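Local atomic coordinates of penicillin-binding protein PbpB (Mycobacterium tuberculosis, PDB entry 6KGU), a protein that cross-links peptidoglycan from lipid intermediates during mycobacterial cell wall synthesis and is the target of beta-lactam antibiotics such as aztreonam. Residues A[12-17]-A[185-190]; A[16-21]-A[158-163]; A[32-37]-A[120-125]; A[136-141]-A[150-155]; A[189-194]-A[416-421]. One frame throughout, in Å; residues are numbered along the deposited sequence. Where two conformers were deposited one is given.

How the contacts relate
From the N terminus, residues 12-17 and 16-21 run on as one stretch that opens both contact 1 and contact 2. Contact 3 follows, a strand pair that closes its own loop where 120-125 returns to 32-37, and then the short-range contact 4 between 136-141 and 150-155; both lie within the loop that contact 2 closes at 158-163. Contact 1 starts from the same stretch as contact 2 and closes later, at 185-190. Contact 5 starts on the end of that last segment, sharing His189 and Gly190, and reaches forward to 416-421. Contacts 3 and 5 belong to one mixed sheet, so the N-terminal region and a hairpin of the transpeptidase region are joined through strands 21-22 and 192-195.

Contact 1 (A[12-17]-A[185-190]); sequences DVQPAA and HKAVHG. With CO (cobalt (II) ion), chain E.
Ala17 is held to the 185-190 segment at both its backbone N and its carbonyl O. Its N-H points at ND1 of His189, 2.9 Å away and at 165°, and lies in the plane of the imidazole, so the ring accepts at its edge through an unprotonated ND1. The ring reaches this position because CG of His189 stands anti to its own carbonyl carbon (chi1 -65°). The Ala17 carbonyl O in turn accepts the Gly190 N-H at 2.8 Å. A water that donates to both Ala17 O and Gly190 O gives this carbonyl a second donor. The touching parts, 14-17 and 185-190, run almost in the same direction, 13° apart, yet they form no regular ladder.

Farther toward the N terminus the grip is slighter. Gln14 stretches its amide across to the other segment, where OE1 takes a weak hydrogen bond from Ala187 N at 3.4 Å. The methyl of Ala187 lies 3.5 Å from Gln14 O, and Ala16 CB approaches Val188 O at 3.2 Å. At the outer end of the contact, His185 NE2 binds a cobalt ion at 2.0 Å; the side chain leads away from segment 12-17 to reach it.

The contact lies on the surface, far from the active site. Residues 162-166 run alongside both segments and pair with each: Gln14 and Asp12 bond through their backbones with Gly164 and Val166, where strands 13-14 and 164-165 form a small antiparallel sheet, while Val188 and His185 pair with Thr162 and Ser165. Just beyond Gly190, the chain enters strand 192-195.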
# COMPACT_ATOMS: atom_id res chain seq x y z
N ASP A 12 -13.00 -44.57 16.61
CA ASP A 12 -11.56 -44.82 16.56
C ASP A 12 -10.75 -43.56 16.22
O ASP A 12 -9.62 -43.40 16.69
CB ASP A 12 -11.26 -45.94 15.55
CG ASP A 12 -10.07 -46.79 15.97
OD1 ASP A 12 -9.53 -46.56 17.07
OD2 ASP A 12 -9.69 -47.71 15.21
N VAL A 13 -11.32 -42.66 15.41
CA VAL A 13 -10.63 -41.43 15.04
C VAL A 13 -11.00 -40.30 16.01
O VAL A 13 -12.17 -40.11 16.34
CB VAL A 13 -10.93 -41.04 13.58
CG1 VAL A 13 -12.38 -40.56 13.41
CG2 VAL A 13 -9.95 -39.98 13.10
N GLN A 14 -9.98 -39.59 16.48
CA GLN A 14 -10.15 -38.50 17.44
C GLN A 14 -9.94 -37.18 16.71
O GLN A 14 -8.79 -36.75 16.54
CB GLN A 14 -9.15 -38.65 18.59
CG GLN A 14 -9.75 -38.61 19.98
CD GLN A 14 -8.70 -38.61 21.07
OE1 GLN A 14 -7.50 -38.45 20.80
NE2 GLN A 14 -9.13 -38.81 22.31
N PRO A 15 -11.00 -36.50 16.26
CA PRO A 15 -10.82 -35.37 15.34
C PRO A 15 -10.24 -34.14 16.00
O PRO A 15 -10.62 -33.76 17.11
CB PRO A 15 -12.25 -35.11 14.84
CG PRO A 15 -13.13 -35.63 15.93
CD PRO A 15 -12.42 -36.82 16.50
N ALA A 16 -9.30 -33.49 15.30
CA ALA A 16 -8.82 -32.20 15.77
C ALA A 16 -9.84 -31.11 15.47
O ALA A 16 -10.48 -31.09 14.41
CB ALA A 16 -7.49 -31.85 15.09
N ALA A 17 -10.01 -30.19 16.42
CA ALA A 17 -10.91 -29.06 16.25
C ALA A 17 -10.18 -27.89 15.58
O ALA A 17 -9.09 -27.50 16.03
CB ALA A 17 -11.49 -28.62 17.60
N HIS A 185 -2.63 -41.88 20.17
CA HIS A 185 -2.05 -40.63 19.68
C HIS A 185 -3.09 -39.55 19.92
O HIS A 185 -4.20 -39.62 19.39
CB HIS A 185 -1.71 -40.74 18.19
CG HIS A 185 -0.58 -41.68 17.91
ND1 HIS A 185 0.74 -41.28 17.88
CD2 HIS A 185 -0.58 -43.01 17.63
CE1 HIS A 185 1.50 -42.32 17.60
NE2 HIS A 185 0.73 -43.38 17.44
N LYS A 186 -2.75 -38.58 20.76
CA LYS A 186 -3.73 -37.58 21.14
C LYS A 186 -3.97 -36.62 19.97
O LYS A 186 -3.08 -36.36 19.16
CB LYS A 186 -3.28 -36.81 22.39
CG LYS A 186 -2.64 -37.68 23.49
CD LYS A 186 -3.60 -38.73 24.05
CE LYS A 186 -2.97 -39.48 25.24
NZ LYS A 186 -1.71 -40.21 24.88
N ALA A 187 -5.19 -36.10 19.89
CA ALA A 187 -5.49 -35.11 18.87
C ALA A 187 -4.74 -33.82 19.18
O ALA A 187 -4.72 -33.36 20.32
CB ALA A 187 -6.99 -34.85 18.80
N VAL A 188 -4.09 -33.26 18.16
CA VAL A 188 -3.50 -31.93 18.24
C VAL A 188 -4.55 -30.98 17.66
O VAL A 188 -4.76 -30.94 16.44
CB VAL A 188 -2.17 -31.85 17.48
CG1 VAL A 188 -1.55 -30.43 17.60
CG2 VAL A 188 -1.21 -32.93 17.98
N HIS A 189 -5.25 -30.25 18.53
CA HIS A 189 -6.24 -29.31 18.05
C HIS A 189 -5.56 -28.15 17.33
O HIS A 189 -4.38 -27.85 17.56
CB HIS A 189 -7.11 -28.80 19.20
CG HIS A 189 -7.95 -29.88 19.83
ND1 HIS A 189 -8.96 -30.52 19.14
CD2 HIS A 189 -7.91 -30.44 21.06
CE1 HIS A 189 -9.51 -31.43 19.93
NE2 HIS A 189 -8.89 -31.40 21.10
N GLY A 190 -6.31 -27.50 16.44
CA GLY A 190 -5.76 -26.39 15.68
C GLY A 190 -5.43 -25.20 16.56
O GLY A 190 -6.15 -24.88 17.51
CO CO E . 1.54 -45.23 17.34
O HOH W 1 -9.00 -25.86 17.85
O HOH W 2 2.98 -44.96 16.87
O HOH W 3 -0.14 -46.04 17.72

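Contact 2 (A[16-21]-A[158-163]); sequences AARGSI and VLAGTD
Leu159 and Arg18 meet where an extended loop of the dimerisation-domain family region passes beside the C-terminal end of helix 156-160, the two segments running antiparallel. The helix stops at Gly161, which takes a positive phi. Near this end Leu159 O receives the Gly19 N-H at 2.8 Å, while the CA of Arg18 also approaches the same oxygen.

The Arg18 side chain leaves the backbone with CG anti to N (chi1 -168°) and stays extended as far as NE, which lays the guanidinium back along the last turn of the helix. One face of this group rests on Leu159 CB, which sits 3.8 Å above the plane and over its centre. Its terminal nitrogens form salt bridges with Asp156 and Glu152, so carboxylates of two successive helices fix the group while the leucine supports it from one side.

Leu159 has its CG anti to the carbonyl carbon (chi1 -69°), which sends CG toward the loop. From there CD1 packs on Ile21 CD1 at 3.8 Å, the two side chains crossing at about a right angle, whereas CD2 lies 3.6 Å from Ser20 O. Val193 of strand 192-195 also touches this leucine.

At the other end of the contact, a water donates to both Ala16 O and Ala160 O, and the Ala16 methyl turns in toward Ala160 O. Asp163 swings its carboxylate back, and its OD1 accepts the Ala16 N-H at 2.7 Å, on the anti side and 24° out of the carboxylate plane.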
# COMPACT_ATOMS: atom_id res chain seq x y z
N ALA A 16 -9.30 -33.49 15.30
CA ALA A 16 -8.82 -32.20 15.77
C ALA A 16 -9.84 -31.11 15.47
O ALA A 16 -10.48 -31.09 14.41
CB ALA A 16 -7.49 -31.85 15.09
N ALA A 17 -10.01 -30.19 16.42
CA ALA A 17 -10.91 -29.06 16.25
C ALA A 17 -10.18 -27.89 15.58
O ALA A 17 -9.09 -27.50 16.03
CB ALA A 17 -11.49 -28.62 17.60
N ARG A 18 -10.77 -27.34 14.54
CA ARG A 18 -10.12 -26.27 13.79
C ARG A 18 -9.94 -25.02 14.65
O ARG A 18 -10.83 -24.63 15.40
CB ARG A 18 -10.91 -25.93 12.53
CG ARG A 18 -10.14 -25.04 11.55
CD ARG A 18 -10.83 -24.97 10.20
NE ARG A 18 -10.08 -24.16 9.23
CZ ARG A 18 -9.08 -24.63 8.49
NH1 ARG A 18 -8.71 -25.91 8.61
NH2 ARG A 18 -8.45 -23.83 7.64
N GLY A 19 -8.77 -24.41 14.54
CA GLY A 19 -8.52 -23.17 15.24
C GLY A 19 -9.21 -21.98 14.58
O GLY A 19 -9.72 -22.04 13.46
N SER A 20 -9.24 -20.88 15.31
CA SER A 20 -9.90 -19.66 14.87
C SER A 20 -8.91 -18.69 14.24
O SER A 20 -7.70 -18.79 14.43
CB SER A 20 -10.60 -18.97 16.05
OG SER A 20 -11.64 -19.78 16.57
N ILE A 21 -9.45 -17.73 13.50
CA ILE A 21 -8.69 -16.59 12.98
C ILE A 21 -9.32 -15.35 13.59
O ILE A 21 -10.51 -15.10 13.40
CB ILE A 21 -8.73 -16.52 11.44
CG1 ILE A 21 -8.14 -17.79 10.80
CG2 ILE A 21 -7.99 -15.26 10.94
CD1 ILE A 21 -8.26 -17.87 9.27
N VAL A 158 -1.56 -25.10 10.42
CA VAL A 158 -1.64 -24.47 11.74
C VAL A 158 -3.07 -24.50 12.26
O VAL A 158 -3.31 -24.78 13.45
CB VAL A 158 -1.09 -23.03 11.68
CG1 VAL A 158 -1.23 -22.35 13.02
CG2 VAL A 158 0.36 -23.03 11.22
N LEU A 159 -4.04 -24.21 11.39
CA LEU A 159 -5.43 -24.13 11.81
C LEU A 159 -6.09 -25.50 11.97
O LEU A 159 -6.97 -25.67 12.82
CB LEU A 159 -6.22 -23.29 10.79
CG LEU A 159 -5.89 -21.78 10.74
CD1 LEU A 159 -6.40 -21.15 9.43
CD2 LEU A 159 -6.49 -21.07 11.97
N ALA A 160 -5.70 -26.48 11.14
CA ALA A 160 -6.37 -27.78 11.15
C ALA A 160 -5.88 -28.70 12.26
O ALA A 160 -6.62 -29.58 12.69
CB ALA A 160 -6.18 -28.49 9.81
N GLY A 161 -4.63 -28.54 12.70
CA GLY A 161 -4.09 -29.52 13.62
C GLY A 161 -3.96 -30.90 12.98
O GLY A 161 -3.87 -31.05 11.76
N THR A 162 -3.94 -31.92 13.84
CA THR A 162 -3.76 -33.30 13.39
C THR A 162 -4.68 -34.21 14.20
O THR A 162 -4.65 -34.17 15.43
CB THR A 162 -2.31 -33.74 13.56
OG1 THR A 162 -1.45 -32.80 12.91
CG2 THR A 162 -2.10 -35.15 12.95
N ASP A 163 -5.49 -35.00 13.50
CA ASP A 163 -6.40 -35.92 14.18
C ASP A 163 -5.63 -36.98 14.95
O ASP A 163 -4.64 -37.55 14.47
CB ASP A 163 -7.32 -36.60 13.18
CG ASP A 163 -8.18 -35.62 12.41
OD1 ASP A 163 -8.49 -34.54 12.95
OD2 ASP A 163 -8.54 -35.93 11.26
O HOH W 4 -9.34 -29.52 12.20

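Contact 3 (A[32-37]-A[120-125]); sequences TIEARA and AERQDL
Glu34 and Arg122 cross obliquely on one face of an antiparallel strand pair, with their carboxylate and guanidinium planes 83° apart. OE2 of the glutamate meets the guanidinium edge in a salt bridge, 2.7 Å from Arg122 NH2; set so nearly at right angles, the groups share a single bent, weak hydrogen bond and no two-pronged pairing. Arg122 arrives extended from CG to NE, with CG anti to N (chi1 -176°). Above its plane lies Asp124 OD1, 3.2 Å over the centre, where it interacts by charge alone.

Asp124 and Glu34 run alongside each other in the same direction. Arg36 bends at chi2 and chi3 and folds back, so that NH1 forms a salt bridge with Glu34 OE1 at 3.1 Å while passing over the aliphatic part of Arg122, 3.7 Å from CG.

The opposite face is apolar in part: Leu125 packs its CB on Ile33 CG1, and its CD1 reaches Ala35 CB at 3.5 Å. Between the faces, Ile33 with Leu125 and Ala35 with Gln123 are the hydrogen-bonded pairs joining strand 28-36 to the outermost strand 122-127 of the mixed sheet. Thr32 CG2 packs on Asp124 CB at 3.6 Å, its hydroxyl bonded to Arg126.

Two carboxylates and two arginines thus alternate in a surface network, where the acids would offset the closeness of the two cationic groups and the arginines that of the two anionic ones.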
# COMPACT_ATOMS: atom_id res chain seq x y z
N THR A 32 -15.12 -22.11 14.32
CA THR A 32 -15.86 -23.32 14.01
C THR A 32 -16.87 -23.63 15.11
O THR A 32 -16.60 -23.43 16.29
CB THR A 32 -14.90 -24.49 13.81
OG1 THR A 32 -14.15 -24.28 12.60
CG2 THR A 32 -15.64 -25.83 13.72
N ILE A 33 -18.06 -24.08 14.72
CA ILE A 33 -19.05 -24.61 15.65
C ILE A 33 -19.36 -26.05 15.26
O ILE A 33 -19.33 -26.43 14.09
CB ILE A 33 -20.35 -23.78 15.71
CG1 ILE A 33 -21.22 -24.09 14.47
CG2 ILE A 33 -20.05 -22.31 15.83
CD1 ILE A 33 -22.43 -23.15 14.28
N GLU A 34 -19.65 -26.86 16.27
CA GLU A 34 -20.02 -28.25 16.03
C GLU A 34 -21.49 -28.34 15.66
O GLU A 34 -22.35 -27.72 16.29
CB GLU A 34 -19.75 -29.11 17.26
CG GLU A 34 -18.39 -29.77 17.26
CD GLU A 34 -18.30 -30.89 18.28
OE1 GLU A 34 -19.29 -31.65 18.42
OE2 GLU A 34 -17.24 -31.00 18.93
N ALA A 35 -21.79 -29.12 14.62
CA ALA A 35 -23.16 -29.42 14.27
C ALA A 35 -23.25 -30.89 13.88
O ALA A 35 -22.31 -31.67 14.10
CB ALA A 35 -23.66 -28.50 13.15
N ARG A 36 -24.37 -31.28 13.28
CA ARG A 36 -24.60 -32.66 12.91
C ARG A 36 -25.25 -32.75 11.54
O ARG A 36 -25.95 -31.83 11.11
CB ARG A 36 -25.47 -33.38 13.96
CG ARG A 36 -24.67 -34.25 14.92
CD ARG A 36 -24.09 -33.44 16.06
NE ARG A 36 -22.81 -33.97 16.50
CZ ARG A 36 -22.20 -33.61 17.63
NH1 ARG A 36 -21.03 -34.14 17.97
NH2 ARG A 36 -22.78 -32.71 18.43
N ALA A 37 -25.01 -33.86 10.86
CA ALA A 37 -25.62 -34.14 9.56
C ALA A 37 -26.60 -35.31 9.67
O ALA A 37 -26.50 -36.14 10.57
CB ALA A 37 -24.55 -34.44 8.54
N ALA A 120 -21.60 -40.23 8.91
CA ALA A 120 -20.95 -38.93 8.77
C ALA A 120 -21.68 -37.89 9.60
O ALA A 120 -21.93 -36.78 9.13
CB ALA A 120 -20.90 -38.51 7.30
N GLU A 121 -22.01 -38.24 10.84
CA GLU A 121 -23.02 -37.48 11.57
C GLU A 121 -22.48 -36.17 12.12
O GLU A 121 -23.11 -35.12 11.96
CB GLU A 121 -23.63 -38.32 12.69
CG GLU A 121 -24.76 -37.60 13.39
CD GLU A 121 -25.71 -38.53 14.10
OE1 GLU A 121 -25.30 -39.11 15.13
OE2 GLU A 121 -26.86 -38.68 13.63
N ARG A 122 -21.33 -36.19 12.81
CA ARG A 122 -20.76 -34.94 13.28
C ARG A 122 -20.28 -34.11 12.10
O ARG A 122 -19.70 -34.63 11.14
CB ARG A 122 -19.60 -35.19 14.25
CG ARG A 122 -19.03 -33.90 14.84
CD ARG A 122 -17.86 -34.18 15.77
NE ARG A 122 -17.31 -32.96 16.36
CZ ARG A 122 -16.06 -32.54 16.19
NH1 ARG A 122 -15.24 -33.24 15.42
NH2 ARG A 122 -15.63 -31.43 16.77
N GLN A 123 -20.54 -32.80 12.16
CA GLN A 123 -20.22 -31.90 11.06
C GLN A 123 -19.86 -30.55 11.64
O GLN A 123 -20.71 -29.90 12.27
CB GLN A 123 -21.41 -31.79 10.10
CG GLN A 123 -21.14 -31.03 8.83
CD GLN A 123 -22.42 -30.69 8.08
OE1 GLN A 123 -23.48 -30.53 8.68
NE2 GLN A 123 -22.33 -30.59 6.76
N ASP A 124 -18.62 -30.12 11.43
CA ASP A 124 -18.15 -28.84 11.94
C ASP A 124 -18.47 -27.74 10.94
O ASP A 124 -18.18 -27.88 9.75
CB ASP A 124 -16.64 -28.91 12.20
CG ASP A 124 -16.31 -29.60 13.51
OD1 ASP A 124 -17.20 -30.27 14.07
OD2 ASP A 124 -15.16 -29.46 13.98
N LEU A 125 -19.07 -26.65 11.42
CA LEU A 125 -19.49 -25.53 10.58
C LEU A 125 -18.57 -24.34 10.80
O LEU A 125 -18.45 -23.85 11.92
CB LEU A 125 -20.93 -25.13 10.88
CG LEU A 125 -21.98 -26.23 10.86
CD1 LEU A 125 -23.35 -25.64 11.15
CD2 LEU A 125 -21.96 -26.94 9.51

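Contact 4 (A[136-141]-A[150-155]); sequences NVVGGI and GLEDSL
Val137 and Val138, in the last turn of helix 135-138, direct their carbonyls at the first turn of helix 150-154, where Val137 O accepts from Leu151 N and Val138 O from Glu152 N, each at 3.0 Å. This is a helix-to-helix junction in which the C-terminal end of one helix supplies acceptors to N-H groups at the start of the next; the chain between them forms the small antiparallel pair 140-141 and 147-149. Two glycines with positive phi make the close approach possible: Gly139, which ends the first helix, and Gly150 have their CA atoms 3.7 Å apart, a spacing that leaves no room for a side chain on either.

Beside the bonds, Leu151 follows Val137 along its flank. CG1 of the valine, anti to its backbone N (chi1 163°), touches Leu151 CD1 at 3.7 Å. Leu151 also reaches Leu195 and Ile412, so the helix start rests on strands 192-195 and 412-416 of the mixed sheet.

Glu152 points its CB toward the first segment, and a chi1 of -67°, with CG anti to the carbonyl carbon, puts CG 3.3 Å from Val138 O; a bend at chi2 then turns the carboxylate. This buried group is well supplied with partners: OE1 forms a salt bridge with Arg18, and OE2 one with Arg126 besides a hydrogen bond with Tyr128. Ile141 meets the end of this side chain through its CD1, 4.1 Å from Glu152 OE1.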
# COMPACT_ATOMS: atom_id res chain seq x y z
N ASN A 136 -10.65 -11.02 1.71
CA ASN A 136 -9.49 -11.10 0.82
C ASN A 136 -8.29 -11.73 1.51
O ASN A 136 -7.47 -12.40 0.86
CB ASN A 136 -9.14 -9.69 0.31
CG ASN A 136 -9.07 -8.66 1.44
OD1 ASN A 136 -10.01 -8.52 2.24
ND2 ASN A 136 -7.94 -7.97 1.53
N VAL A 137 -8.16 -11.50 2.82
CA VAL A 137 -7.08 -12.04 3.63
C VAL A 137 -7.45 -13.40 4.21
O VAL A 137 -6.71 -14.37 4.06
CB VAL A 137 -6.72 -11.01 4.74
CG1 VAL A 137 -5.91 -11.66 5.85
CG2 VAL A 137 -5.96 -9.80 4.14
N VAL A 138 -8.63 -13.48 4.84
CA VAL A 138 -9.03 -14.66 5.59
C VAL A 138 -9.23 -15.85 4.66
O VAL A 138 -8.78 -16.97 4.95
CB VAL A 138 -10.31 -14.37 6.40
CG1 VAL A 138 -10.97 -15.67 6.88
CG2 VAL A 138 -10.02 -13.43 7.56
N GLY A 139 -9.94 -15.64 3.55
CA GLY A 139 -10.26 -16.72 2.63
C GLY A 139 -11.55 -17.44 2.95
O GLY A 139 -12.47 -16.85 3.54
N GLY A 140 -11.64 -18.72 2.58
CA GLY A 140 -12.81 -19.53 2.81
C GLY A 140 -12.48 -21.00 3.01
O GLY A 140 -11.33 -21.43 2.89
N ILE A 141 -13.52 -21.77 3.31
CA ILE A 141 -13.39 -23.16 3.75
C ILE A 141 -13.90 -24.07 2.65
O ILE A 141 -14.76 -23.68 1.84
CB ILE A 141 -14.15 -23.38 5.08
CG1 ILE A 141 -13.49 -24.48 5.91
CG2 ILE A 141 -15.63 -23.68 4.85
CD1 ILE A 141 -12.14 -24.07 6.48
N GLY A 150 -7.08 -18.27 0.59
CA GLY A 150 -6.73 -17.31 1.62
C GLY A 150 -5.90 -17.95 2.73
O GLY A 150 -5.31 -19.02 2.58
N LEU A 151 -5.89 -17.27 3.88
CA LEU A 151 -5.15 -17.78 5.04
C LEU A 151 -5.73 -19.11 5.54
O LEU A 151 -5.01 -19.89 6.17
CB LEU A 151 -5.15 -16.76 6.18
CG LEU A 151 -4.28 -15.51 6.01
CD1 LEU A 151 -4.33 -14.68 7.26
CD2 LEU A 151 -2.84 -15.87 5.66
N GLU A 152 -7.02 -19.37 5.31
CA GLU A 152 -7.59 -20.66 5.69
C GLU A 152 -6.83 -21.79 5.02
O GLU A 152 -6.60 -22.86 5.61
CB GLU A 152 -9.07 -20.75 5.32
CG GLU A 152 -9.99 -19.82 6.07
CD GLU A 152 -10.48 -20.40 7.39
OE1 GLU A 152 -9.74 -21.18 8.04
OE2 GLU A 152 -11.62 -20.07 7.77
N ASP A 153 -6.41 -21.57 3.78
CA ASP A 153 -5.65 -22.55 3.03
C ASP A 153 -4.17 -22.50 3.39
O ASP A 153 -3.59 -23.51 3.79
CB ASP A 153 -5.85 -22.32 1.53
CG ASP A 153 -5.07 -23.29 0.70
OD1 ASP A 153 -5.17 -24.51 0.95
OD2 ASP A 153 -4.38 -22.85 -0.23
N SER A 154 -3.55 -21.32 3.28
CA SER A 154 -2.09 -21.23 3.41
C SER A 154 -1.64 -21.52 4.84
O SER A 154 -0.51 -21.98 5.03
CB SER A 154 -1.59 -19.85 2.98
OG SER A 154 -2.04 -18.83 3.88
N LEU A 155 -2.48 -21.25 5.84
CA LEU A 155 -2.19 -21.64 7.21
C LEU A 155 -3.00 -22.86 7.67
O LEU A 155 -3.19 -23.05 8.87
CB LEU A 155 -2.46 -20.45 8.15
CG LEU A 155 -1.54 -19.25 7.89
CD1 LEU A 155 -1.79 -18.15 8.91
CD2 LEU A 155 -0.07 -19.69 7.89

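Contact 5 (A[189-194]-A[416-421]); sequences HGSTVV and VAPDGS
Thr192 O accepts the N-H of Val416 at 2.7 Å, and Val416 O takes the Thr192 N-H in return at 2.8 Å. Together the bonds make the two residues a hydrogen-bonded antiparallel pair, the last rung where strand 412-416 leaves strand 192-195 and enters a beta hairpin toward strand 422-424.

On one face of this pairing the valines carry the contact. Val194 and Val416 touch through their CG2 methyls at 3.9 Å; in both residues CG2 is the branch anti to the carbonyl carbon. Thr192 adds its CB beside that of Val416, while its hydroxyl makes a weak bond with Ser20 N of segment 16-21. Ser191 brings its CB within 3.2 Å of Val416 O, next to the rung.

Past the rung, the chain bends away in a type I turn from Ala417 to Gly420, and Pro418 leans back on the other segment. Its CG lies 3.2 Å from His189 O and also meets the CB of that histidine, while its CD faces Ser191 OG. The contact thus joins the strand that follows the N-terminal region to a hairpin of the transpeptidase region, at the surface and away from the active site. The turn is fastened by Asp419, whose OD1 accepts twice from Ser421: from OG through the syn lone pair, and from N, 2.6 Å away, in an Asx turn.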
# COMPACT_ATOMS: atom_id res chain seq x y z
N HIS A 189 -5.25 -30.25 18.53
CA HIS A 189 -6.24 -29.31 18.05
C HIS A 189 -5.56 -28.15 17.33
O HIS A 189 -4.38 -27.85 17.56
CB HIS A 189 -7.11 -28.80 19.20
CG HIS A 189 -7.95 -29.88 19.83
ND1 HIS A 189 -8.96 -30.52 19.14
CD2 HIS A 189 -7.91 -30.44 21.06
CE1 HIS A 189 -9.51 -31.43 19.93
NE2 HIS A 189 -8.89 -31.40 21.10
N GLY A 190 -6.31 -27.50 16.44
CA GLY A 190 -5.76 -26.39 15.68
C GLY A 190 -5.43 -25.20 16.56
O GLY A 190 -6.15 -24.88 17.51
N SER A 191 -4.34 -24.52 16.23
CA SER A 191 -4.02 -23.30 16.97
C SER A 191 -4.80 -22.12 16.39
O SER A 191 -5.30 -22.16 15.26
CB SER A 191 -2.52 -23.02 16.91
OG SER A 191 -1.80 -24.06 17.52
N THR A 192 -4.93 -21.07 17.20
CA THR A 192 -5.61 -19.86 16.78
C THR A 192 -4.60 -18.86 16.21
O THR A 192 -3.53 -18.66 16.77
CB THR A 192 -6.37 -19.24 17.95
OG1 THR A 192 -7.58 -19.99 18.15
CG2 THR A 192 -6.74 -17.78 17.66
N VAL A 193 -4.96 -18.25 15.08
CA VAL A 193 -4.09 -17.33 14.35
C VAL A 193 -4.54 -15.90 14.64
O VAL A 193 -5.67 -15.52 14.31
CB VAL A 193 -4.10 -17.64 12.84
CG1 VAL A 193 -3.46 -16.51 12.04
CG2 VAL A 193 -3.39 -18.97 12.54
N VAL A 194 -3.67 -15.10 15.24
CA VAL A 194 -3.95 -13.71 15.59
C VAL A 194 -3.35 -12.80 14.52
O VAL A 194 -2.13 -12.79 14.32
CB VAL A 194 -3.37 -13.35 16.98
CG1 VAL A 194 -3.72 -11.90 17.34
CG2 VAL A 194 -3.85 -14.34 18.07
N VAL A 416 -1.89 -18.87 18.96
CA VAL A 416 -2.24 -19.34 20.29
C VAL A 416 -2.45 -20.84 20.23
O VAL A 416 -3.30 -21.34 19.48
CB VAL A 416 -3.49 -18.63 20.84
CG1 VAL A 416 -3.75 -19.09 22.27
CG2 VAL A 416 -3.29 -17.12 20.77
N ALA A 417 -1.64 -21.57 21.00
CA ALA A 417 -1.70 -23.02 21.05
C ALA A 417 -2.96 -23.47 21.77
O ALA A 417 -3.59 -22.68 22.48
CB ALA A 417 -0.45 -23.56 21.74
N PRO A 418 -3.37 -24.73 21.58
CA PRO A 418 -4.60 -25.20 22.24
C PRO A 418 -4.60 -25.05 23.76
O PRO A 418 -5.68 -24.87 24.35
CB PRO A 418 -4.66 -26.68 21.83
CG PRO A 418 -3.97 -26.72 20.52
CD PRO A 418 -2.86 -25.71 20.61
N ASP A 419 -3.45 -25.11 24.43
CA ASP A 419 -3.44 -24.86 25.87
C ASP A 419 -3.75 -23.41 26.22
O ASP A 419 -4.11 -23.12 27.36
CB ASP A 419 -2.10 -25.27 26.49
CG ASP A 419 -0.91 -24.52 25.89
OD1 ASP A 419 -1.12 -23.53 25.15
OD2 ASP A 419 0.24 -24.92 26.17
N GLY A 420 -3.62 -22.50 25.26
CA GLY A 420 -3.83 -21.09 25.50
C GLY A 420 -2.56 -20.29 25.62
O GLY A 420 -2.64 -19.07 25.85
N SER A 421 -1.40 -20.92 25.49
CA SER A 421 -0.14 -20.19 25.49
C SER A 421 0.08 -19.53 24.14
O SER A 421 -0.10 -20.15 23.08
CB SER A 421 1.01 -21.13 25.82
OG SER A 421 1.31 -21.96 24.71